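Local coordinates for transcription regulator AmtR (Mycobacterium smegmatis, PDB 5E57), which probably acts as a TetR-family transcription factor that binds regulatory DNA through a helix-turn-helix motif and takes part in nitrogen regulation, at residues Arg100-Ala105 / Ser158-Arg163; Ala130-Ala135 / Glu147-Pro152; Asp65-Leu70 / Val89-Ser94. All coordinates share one frame; numbering follows the deposited sequence.

Interaction 1 of 3, residues Arg100-Ala105 / Ser158-Arg163; sequences RWNLGA and SVINSR
The hydrogen bond between the two segments runs from the amide ND2 of Asn102 to the backbone O of Ile160, at 2.9 Å. The bond is bent, with an N-H...O angle of 148°, and the donor is tilted 29° from the carbonyl plane. Asn102 is the centre of an inverse gamma turn, and its CG, anti to the backbone N, carries the amide across to helix 151-165.

The second kind of contact is van der Waals packing of the arginine chain along Asn102. Arg163 runs past Asn102 in the opposite direction, its guanidinium plane within 16° of the Asn102 amide plane. Asn102 CA sits over the centre of one guanidinium face, 4.0 Å above it, while the amide OD1 touches the aliphatic part of the arginine, 3.5 Å from Arg163 CD. The polar end of Arg163 is held by carbonyls at the end of helix 82-98 and just beyond it: NH1 bonds to Leu96 O and NH2 to Gly99 O. Two carbonyls thus hold the guanidinium, with Arg100 O close to its edge, 3.4 Å from Arg163 NH2.

Van der Waals packing of Ile160 makes up the rest. Its CG2 presses on the backbone of the 3-10 turn, 3.3 Å from Ala105 N, and lies 4.1 Å from Ala105 CB; its CD1 reaches Gly104 CA at 3.6 Å. With no side chain on Gly104, the two backbones can approach to 5.8 Å between Gly104 CA and Ile160 CA.

In the fold, the contact fixes the loop between helices 82-98 and 118-142 against helix 151-165. Trp101 continues the same loop onto helix 9-23, where its NE1 bonds to Asp15, and Ala105 packs on Leu108 of the second subunit.

Interaction 2 of 3, residues Ala130-Ala135 / Glu147-Pro152; sequences AYRSLA and EADDLP
Arg132 meets two consecutive acidic residues, and these salt bridges form the first shell. Its NH1 lies 2.8 Å from Asp149 OD1, which approaches at the edge of the guanidinium near its plane. The associated hydrogen bond is weak, with an N-H...O angle of only 127°, and the carboxylate plane stands 76° from that of the guanidinium. Asp150 differs: its carboxylate is nearly parallel to the guanidinium, 8° apart, but OD1 lies well out of the guanidinium plane, 3.2 Å from Arg132 NH2. That pairing is one of charges alone.

The arginine chain contributes contacts of its own, since Arg132 CG touches Asp149 OD2 at 3.4 Å. The chain leaves the helix anti to the backbone N and then bends at chi3, which turns the guanidinium back toward both acids. Beside this polar patch, Ala135 CB rests on Asp149 O at 3.5 Å and on Pro152 CG at 4.0 Å, while the Tyr131 ring reaches the Pro152 ring more loosely.

Further out, the type I turn from Ala148 to Leu151 sets the two acids side by side at the approach to helix 151-165. Asp150 also bridges to Arg128 and Arg154, and Tyr131 OH bonds to Asp92 on helix 82-98. Leu185 covers Ala135 and Pro152.

Chemically, the contact pairs a partly exposed charge network with Ala135, Pro152 and the Tyr131 ring on the buried side. The three arginines about Asp150, and Arg132 beside Asp149, would probably favour the ionised acids. Between the two segments the attraction is probably mainly electrostatic, since one bond is weak and the other pair has no N-H directed at the oxygen.

Interaction 3 of 3, residues Asp65-Leu70 / Val89-Ser94; sequences DEPLEL and VIYDAS
Tyr91, reached first along helix 82-98 among the residues that touch helix 65-75, lays its ring across the gap between the two helices. CG of Tyr91 is anti to the backbone N (chi1 179°), a setting that sends the ring out toward Glu66, Pro67 and Leu70. Leu70 CD2 packs at the root of the ring, 3.4 Å from Tyr91 CB and 3.5 Å from Tyr91 CG. Midway along, the backbone N of Pro67 lies at the ring edge, in its plane, 3.9 Å from Tyr91 CE2. At the far end the hydroxyl meets the base of the Glu66 side chain, with Tyr91 OH 3.4 Å from Glu66 CB; the two side chains cross at about a right angle.

Asp92 comes next, where the two backbones come nearest, Pro67 CA and Asp92 CA being 5.6 Å apart. The carboxylate swings toward the proline ring and places OD1 3.3 Å from Pro67 CG, a contact of an acid oxygen with a pyrrolidine CH2 group. Its other oxygen, OD2, bonds to Tyr131 OH of helix 118-142, so one buried carboxylate lies against two helices. A bound acetate, probably from the crystallisation liquor, sits about 3 Å from the Asp92 side chain.

The short segment axes approach to 9.7 Å and are almost exactly antiparallel, at 175°. The two helices are part of the all-helical ligand-binding domain expected of a TetR-type regulator, whose core commonly encloses a ligand pocket; the acetate beside Asp92 is consistent with a pocket here but does not establish its natural ligand.

In the fold
Interactions 2 and 3 are coupled directly: Tyr131 OH lies 2.7 Å from Asp92 OD2, a probable hydrogen bond, and Tyr131 CE1 packs on Val89 CG2 at 3.9 Å. Interaction 1 meets interaction 3 more lightly, through Val159 CG2 and Ala93 O at 4.1 Å. Interactions 1 and 2 share helix 151-165 but do not touch: their centres are 21 Å apart and their nearest atoms about 7 Å. Both reach the second subunit, whereas interaction 3 stays within its own chain. A possible pocket is marked by acetate at Asp92 of interaction 3; the side chains of Tyr131 and Ile160 lie farther from a bound acetate, at about 5 and 6 Å.

Interaction 1 of 3, residues Arg100-Ala105 / Ser158-Arg163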
loop_
_atom_site.group_PDB
_atom_site.type_symbol
_atom_site.label_atom_id
_atom_site.label_comp_id
_atom_site.label_asym_id
_atom_site.label_seq_id
_atom_site.Cartn_x
_atom_site.Cartn_y
_atom_site.Cartn_z
ATOM N N ARG A 100 0.970 -6.649 16.779
ATOM C CA ARG A 100 0.706 -5.565 17.709
ATOM C C ARG A 100 0.992 -4.159 17.066
ATOM O O ARG A 100 0.282 -3.201 17.301
ATOM C CB ARG A 100 1.557 -5.774 18.947
ATOM C CG ARG A 100 1.470 -4.614 19.915
ATOM C CD ARG A 100 0.136 -4.550 20.618
ATOM N NE ARG A 100 0.032 -3.350 21.455
ATOM C CZ ARG A 100 -0.343 -2.147 21.025
ATOM N NH1 ARG A 100 -0.642 -1.948 19.741
ATOM N NH2 ARG A 100 -0.408 -1.133 21.885
ATOM N N TRP A 101 2.006 -4.078 16.202
ATOM C CA TRP A 101 2.459 -2.846 15.588
ATOM C C TRP A 101 2.490 -3.006 14.067
ATOM O O TRP A 101 2.656 -4.080 13.540
ATOM C CB TRP A 101 3.856 -2.438 16.112
ATOM C CG TRP A 101 3.909 -2.362 17.610
ATOM C CD1 TRP A 101 4.520 -3.224 18.446
ATOM C CD2 TRP A 101 3.281 -1.383 18.427
ATOM N NE1 TRP A 101 4.385 -2.811 19.728
ATOM C CE2 TRP A 101 3.592 -1.699 19.759
ATOM C CE3 TRP A 101 2.504 -0.253 18.155
ATOM C CZ2 TRP A 101 3.136 -0.938 20.853
ATOM C CZ3 TRP A 101 2.052 0.524 19.229
ATOM C CH2 TRP A 101 2.353 0.162 20.580
ATOM N N ASN A 102 2.298 -1.920 13.351
ATOM C CA ASN A 102 2.143 -2.020 11.904
ATOM C C ASN A 102 3.497 -2.032 11.180
ATOM O O ASN A 102 3.831 -1.106 10.454
ATOM C CB ASN A 102 1.229 -0.861 11.412
ATOM C CG ASN A 102 0.838 -0.987 9.948
ATOM O OD1 ASN A 102 0.804 -2.083 9.395
ATOM N ND2 ASN A 102 0.499 0.143 9.325
ATOM N N LEU A 103 4.254 -3.119 11.335
ATOM C CA LEU A 103 5.681 -3.162 10.850
ATOM C C LEU A 103 5.795 -3.030 9.353
ATOM O O LEU A 103 6.740 -2.519 8.849
ATOM C CB LEU A 103 6.372 -4.443 11.277
ATOM C CG LEU A 103 6.463 -4.625 12.807
ATOM C CD1 LEU A 103 6.784 -6.087 13.149
ATOM C CD2 LEU A 103 7.433 -3.603 13.414
ATOM N N GLY A 104 4.775 -3.431 8.607
ATOM C CA GLY A 104 4.865 -3.311 7.163
ATOM C C GLY A 104 4.929 -1.886 6.719
ATOM O O GLY A 104 5.283 -1.589 5.563
ATOM N N ALA A 105 4.535 -0.973 7.615
ATOM C CA ALA A 105 4.637 0.416 7.325
ATOM C C ALA A 105 6.092 0.805 7.158
ATOM O O ALA A 105 6.356 1.842 6.594
ATOM C CB ALA A 105 4.047 1.255 8.446
ATOM N N SER A 158 -1.877 -4.093 1.072
ATOM C CA SER A 158 -2.763 -2.977 1.392
ATOM C C SER A 158 -3.270 -3.007 2.811
ATOM O O SER A 158 -3.701 -1.981 3.369
ATOM C CB SER A 158 -3.914 -2.852 0.406
ATOM O OG SER A 158 -4.958 -3.696 0.738
ATOM N N VAL A 159 -3.190 -4.130 3.475
ATOM C CA VAL A 159 -3.679 -4.138 4.895
ATOM C C VAL A 159 -2.844 -3.191 5.800
ATOM O O VAL A 159 -3.335 -2.683 6.824
ATOM C CB VAL A 159 -3.865 -5.566 5.468
ATOM C CG1 VAL A 159 -4.612 -6.450 4.497
ATOM C CG2 VAL A 159 -2.546 -6.218 5.851
ATOM N N ILE A 160 -1.589 -2.998 5.399
ATOM C CA ILE A 160 -0.664 -2.100 6.069
ATOM C C ILE A 160 -1.227 -0.663 6.001
ATOM O O ILE A 160 -1.330 0.002 7.032
ATOM C CB ILE A 160 0.724 -2.104 5.456
ATOM C CG1 ILE A 160 1.463 -3.434 5.618
ATOM C CG2 ILE A 160 1.584 -0.992 6.078
ATOM C CD1 ILE A 160 2.494 -3.643 4.487
ATOM N N ASN A 161 -1.661 -0.259 4.833
ATOM C CA ASN A 161 -2.327 1.028 4.671
ATOM C C ASN A 161 -3.650 1.103 5.459
ATOM O O ASN A 161 -3.961 2.136 6.024
ATOM C CB ASN A 161 -2.591 1.301 3.209
ATOM C CG ASN A 161 -1.321 1.227 2.360
ATOM O OD1 ASN A 161 -0.790 2.244 1.924
ATOM N ND2 ASN A 161 -0.828 0.007 2.132
ATOM N N SER A 162 -4.432 0.021 5.505
ATOM C CA SER A 162 -5.693 -0.010 6.296
ATOM C C SER A 162 -5.428 0.199 7.781
ATOM O O SER A 162 -6.129 0.966 8.437
ATOM C CB SER A 162 -6.473 -1.315 6.117
ATOM O OG SER A 162 -6.847 -1.521 4.769
ATOM N N ARG A 163 -4.400 -0.477 8.305
ATOM C CA ARG A 163 -4.015 -0.331 9.710
ATOM C C ARG A 163 -3.598 1.109 10.093
ATOM O O ARG A 163 -3.785 1.549 11.227
ATOM C CB ARG A 163 -2.857 -1.276 10.029
ATOM C CG ARG A 163 -3.289 -2.695 10.202
ATOM C CD ARG A 163 -2.146 -3.550 10.703
ATOM N NE ARG A 163 -1.810 -3.230 12.083
ATOM C CZ ARG A 163 -1.167 -4.041 12.895
ATOM N NH1 ARG A 163 -0.783 -5.270 12.464
ATOM N NH2 ARG A 163 -0.906 -3.642 14.160
#

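Interaction 2 of 3, residues Ala130-Ala135 / Glu147-Pro152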
loop_
_atom_site.group_PDB
_atom_site.type_symbol
_atom_site.label_atom_id
_atom_site.label_comp_id
_atom_site.label_asym_id
_atom_site.label_seq_id
_atom_site.Cartn_x
_atom_site.Cartn_y
_atom_site.Cartn_z
ATOM N N ALA A 130 6.647 -15.384 -5.668
ATOM C CA ALA A 130 5.834 -16.528 -5.463
ATOM C C ALA A 130 4.388 -16.207 -5.734
ATOM O O ALA A 130 3.669 -16.989 -6.322
ATOM C CB ALA A 130 6.001 -17.068 -4.068
ATOM N N TYR A 131 3.921 -15.071 -5.247
ATOM C CA TYR A 131 2.562 -14.659 -5.511
ATOM C C TYR A 131 2.297 -14.559 -6.974
ATOM O O TYR A 131 1.253 -14.989 -7.455
ATOM C CB TYR A 131 2.269 -13.276 -4.869
ATOM C CG TYR A 131 1.754 -13.295 -3.434
ATOM C CD1 TYR A 131 0.411 -13.407 -3.169
ATOM C CD2 TYR A 131 2.608 -13.074 -2.346
ATOM C CE1 TYR A 131 -0.083 -13.360 -1.874
ATOM C CE2 TYR A 131 2.117 -13.029 -1.061
ATOM C CZ TYR A 131 0.767 -13.180 -0.826
ATOM O OH TYR A 131 0.289 -13.138 0.501
ATOM N N ARG A 132 3.226 -13.932 -7.708
ATOM C CA ARG A 132 2.972 -13.694 -9.110
ATOM C C ARG A 132 2.862 -15.033 -9.903
ATOM O O ARG A 132 2.034 -15.136 -10.848
ATOM C CB ARG A 132 4.099 -12.799 -9.682
ATOM C CG ARG A 132 3.898 -12.441 -11.124
ATOM C CD ARG A 132 5.132 -11.900 -11.803
ATOM N NE ARG A 132 5.586 -10.705 -11.077
ATOM C CZ ARG A 132 5.091 -9.466 -11.210
ATOM N NH1 ARG A 132 4.103 -9.186 -12.064
ATOM N NH2 ARG A 132 5.617 -8.482 -10.478
ATOM N N SER A 133 3.705 -16.015 -9.539
ATOM C CA SER A 133 3.611 -17.347 -10.119
ATOM C C SER A 133 2.290 -17.973 -9.844
ATOM O O SER A 133 1.689 -18.444 -10.765
ATOM C CB SER A 133 4.685 -18.321 -9.594
ATOM O OG SER A 133 5.969 -17.798 -9.870
ATOM N N LEU A 134 1.848 -18.028 -8.574
ATOM C CA LEU A 134 0.528 -18.589 -8.286
ATOM C C LEU A 134 -0.542 -17.832 -9.018
ATOM O O LEU A 134 -1.410 -18.439 -9.663
ATOM C CB LEU A 134 0.194 -18.569 -6.800
ATOM C CG LEU A 134 1.073 -19.463 -5.987
ATOM C CD1 LEU A 134 0.922 -19.108 -4.528
ATOM C CD2 LEU A 134 0.710 -20.928 -6.261
ATOM N N ALA A 135 -0.490 -16.503 -8.962
ATOM C CA ALA A 135 -1.509 -15.706 -9.640
ATOM C C ALA A 135 -1.519 -15.841 -11.186
ATOM O O ALA A 135 -2.579 -15.796 -11.831
ATOM C CB ALA A 135 -1.383 -14.233 -9.269
ATOM N N GLU A 147 -2.291 -9.259 -17.206
ATOM C CA GLU A 147 -1.579 -8.140 -16.657
ATOM C C GLU A 147 -1.815 -7.979 -15.147
ATOM O O GLU A 147 -1.103 -7.229 -14.509
ATOM C CB GLU A 147 -1.958 -6.858 -17.432
ATOM N N ALA A 148 -2.762 -8.705 -14.561
ATOM C CA ALA A 148 -3.120 -8.495 -13.183
ATOM C C ALA A 148 -2.260 -9.266 -12.198
ATOM O O ALA A 148 -2.555 -9.276 -11.008
ATOM C CB ALA A 148 -4.584 -8.889 -12.980
ATOM N N ASP A 149 -1.241 -9.978 -12.650
ATOM C CA ASP A 149 -0.619 -10.949 -11.791
ATOM C C ASP A 149 0.100 -10.432 -10.562
ATOM O O ASP A 149 0.386 -11.216 -9.703
ATOM C CB ASP A 149 0.224 -11.952 -12.597
ATOM C CG ASP A 149 1.435 -11.359 -13.261
ATOM O OD1 ASP A 149 1.747 -10.152 -13.109
ATOM O OD2 ASP A 149 2.067 -12.159 -13.963
ATOM N N ASP A 150 0.410 -9.138 -10.467
ATOM C CA ASP A 150 1.001 -8.510 -9.213
ATOM C C ASP A 150 -0.041 -8.055 -8.202
ATOM O O ASP A 150 0.307 -7.808 -7.024
ATOM C CB ASP A 150 1.882 -7.304 -9.570
ATOM C CG ASP A 150 2.942 -6.991 -8.522
ATOM O OD1 ASP A 150 3.676 -7.870 -7.957
ATOM O OD2 ASP A 150 3.150 -5.806 -8.314
ATOM N N LEU A 151 -1.319 -8.004 -8.617
ATOM C CA LEU A 151 -2.315 -7.373 -7.818
ATOM C C LEU A 151 -2.679 -8.148 -6.548
ATOM O O LEU A 151 -2.918 -7.523 -5.529
ATOM C CB LEU A 151 -3.528 -6.980 -8.636
ATOM C CG LEU A 151 -3.164 -6.034 -9.806
ATOM C CD1 LEU A 151 -4.434 -5.691 -10.521
ATOM C CD2 LEU A 151 -2.455 -4.764 -9.366
ATOM N N PRO A 152 -2.591 -9.474 -6.543
ATOM C CA PRO A 152 -2.912 -10.113 -5.248
ATOM C C PRO A 152 -1.900 -9.797 -4.177
ATOM O O PRO A 152 -2.270 -9.580 -2.981
ATOM C CB PRO A 152 -2.860 -11.602 -5.572
ATOM C CG PRO A 152 -3.337 -11.646 -6.957
ATOM C CD PRO A 152 -2.641 -10.469 -7.623
#

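Interaction 3 of 3, residues Asp65-Leu70 / Val89-Ser94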
loop_
_atom_site.group_PDB
_atom_site.type_symbol
_atom_site.label_atom_id
_atom_site.label_comp_id
_atom_site.label_asym_id
_atom_site.label_seq_id
_atom_site.Cartn_x
_atom_site.Cartn_y
_atom_site.Cartn_z
ATOM N N ASP A 65 9.084 -14.089 6.768
ATOM C CA ASP A 65 9.652 -15.461 6.821
ATOM C C ASP A 65 8.583 -16.527 6.802
ATOM O O ASP A 65 8.693 -17.443 6.095
ATOM C CB ASP A 65 10.511 -15.695 8.094
ATOM C CG ASP A 65 11.849 -14.990 8.037
ATOM O OD1 ASP A 65 12.291 -14.585 6.955
ATOM O OD2 ASP A 65 12.450 -14.824 9.084
ATOM N N GLU A 66 7.576 -16.433 7.634
ATOM C CA GLU A 66 6.554 -17.459 7.637
ATOM C C GLU A 66 5.653 -17.439 6.422
ATOM O O GLU A 66 5.343 -18.472 5.913
ATOM C CB GLU A 66 5.758 -17.388 8.938
ATOM C CG GLU A 66 6.619 -17.789 10.118
ATOM C CD GLU A 66 5.876 -17.691 11.444
ATOM O OE1 GLU A 66 4.845 -16.987 11.565
ATOM O OE2 GLU A 66 6.342 -18.301 12.372
ATOM N N PRO A 67 5.243 -16.265 5.931
ATOM C CA PRO A 67 4.511 -16.301 4.664
ATOM C C PRO A 67 5.342 -16.907 3.519
ATOM O O PRO A 67 4.804 -17.584 2.636
ATOM C CB PRO A 67 4.212 -14.824 4.388
ATOM C CG PRO A 67 4.127 -14.207 5.725
ATOM C CD PRO A 67 5.102 -14.955 6.590
ATOM N N LEU A 68 6.641 -16.695 3.555
ATOM C CA LEU A 68 7.487 -17.226 2.521
ATOM C C LEU A 68 7.662 -18.737 2.658
ATOM O O LEU A 68 7.739 -19.422 1.645
ATOM C CB LEU A 68 8.803 -16.484 2.479
ATOM C CG LEU A 68 9.711 -16.640 1.287
ATOM C CD1 LEU A 68 8.993 -16.483 -0.048
ATOM C CD2 LEU A 68 10.814 -15.590 1.414
ATOM N N GLU A 69 7.695 -19.262 3.880
ATOM C CA GLU A 69 7.710 -20.702 4.068
ATOM C C GLU A 69 6.481 -21.307 3.445
ATOM O O GLU A 69 6.591 -22.260 2.647
ATOM C CB GLU A 69 7.776 -21.060 5.544
ATOM C CG GLU A 69 9.101 -20.623 6.164
ATOM C CD GLU A 69 9.003 -20.616 7.700
ATOM O OE1 GLU A 69 7.885 -20.732 8.259
ATOM O OE2 GLU A 69 10.011 -20.470 8.375
ATOM N N LEU A 70 5.318 -20.707 3.735
ATOM C CA LEU A 70 4.039 -21.139 3.148
ATOM C C LEU A 70 3.999 -21.074 1.609
ATOM O O LEU A 70 3.652 -22.054 0.922
ATOM C CB LEU A 70 2.872 -20.346 3.727
ATOM C CG LEU A 70 1.517 -20.723 3.167
ATOM C CD1 LEU A 70 1.228 -22.231 3.340
ATOM C CD2 LEU A 70 0.380 -19.929 3.815
ATOM N N VAL A 89 -2.970 -15.840 0.652
ATOM C CA VAL A 89 -3.475 -14.474 0.888
ATOM C C VAL A 89 -4.086 -14.426 2.297
ATOM O O VAL A 89 -3.788 -13.526 3.100
ATOM C CB VAL A 89 -4.538 -14.133 -0.170
ATOM C CG1 VAL A 89 -5.253 -12.868 0.143
ATOM C CG2 VAL A 89 -3.893 -13.940 -1.538
ATOM N N ILE A 90 -4.884 -15.426 2.662
ATOM C CA ILE A 90 -5.503 -15.350 3.992
ATOM C C ILE A 90 -4.412 -15.376 5.035
ATOM O O ILE A 90 -4.375 -14.546 5.909
ATOM C CB ILE A 90 -6.468 -16.485 4.244
ATOM C CG1 ILE A 90 -7.604 -16.417 3.238
ATOM C CG2 ILE A 90 -6.972 -16.504 5.698
ATOM C CD1 ILE A 90 -8.320 -15.103 3.069
ATOM N N TYR A 91 -3.465 -16.285 4.896
ATOM C CA TYR A 91 -2.464 -16.466 5.899
ATOM C C TYR A 91 -1.662 -15.251 6.026
ATOM O O TYR A 91 -1.363 -14.788 7.144
ATOM C CB TYR A 91 -1.553 -17.653 5.540
ATOM C CG TYR A 91 -0.445 -17.908 6.528
ATOM C CD1 TYR A 91 -0.681 -18.661 7.697
ATOM C CD2 TYR A 91 0.823 -17.406 6.331
ATOM C CE1 TYR A 91 0.328 -18.912 8.616
ATOM C CE2 TYR A 91 1.876 -17.705 7.230
ATOM C CZ TYR A 91 1.630 -18.457 8.380
ATOM O OH TYR A 91 2.617 -18.758 9.309
ATOM N N ASP A 92 -1.269 -14.711 4.897
ATOM C CA ASP A 92 -0.328 -13.571 4.941
ATOM C C ASP A 92 -1.066 -12.310 5.423
ATOM O O ASP A 92 -0.582 -11.593 6.315
ATOM C CB ASP A 92 0.254 -13.361 3.532
ATOM C CG ASP A 92 1.523 -12.544 3.517
ATOM O OD1 ASP A 92 1.970 -12.056 4.589
ATOM O OD2 ASP A 92 2.026 -12.362 2.364
ATOM N N ALA A 93 -2.215 -11.994 4.810
ATOM C CA ALA A 93 -2.982 -10.806 5.229
ATOM C C ALA A 93 -3.303 -10.917 6.739
ATOM O O ALA A 93 -3.184 -9.901 7.513
ATOM C CB ALA A 93 -4.235 -10.717 4.404
ATOM N N SER A 94 -3.699 -12.103 7.179
ATOM C CA SER A 94 -3.898 -12.286 8.638
ATOM C C SER A 94 -2.694 -11.946 9.480
ATOM O O SER A 94 -2.802 -11.210 10.512
ATOM C CB SER A 94 -4.319 -13.683 8.964
ATOM O OG SER A 94 -5.458 -14.055 8.192
#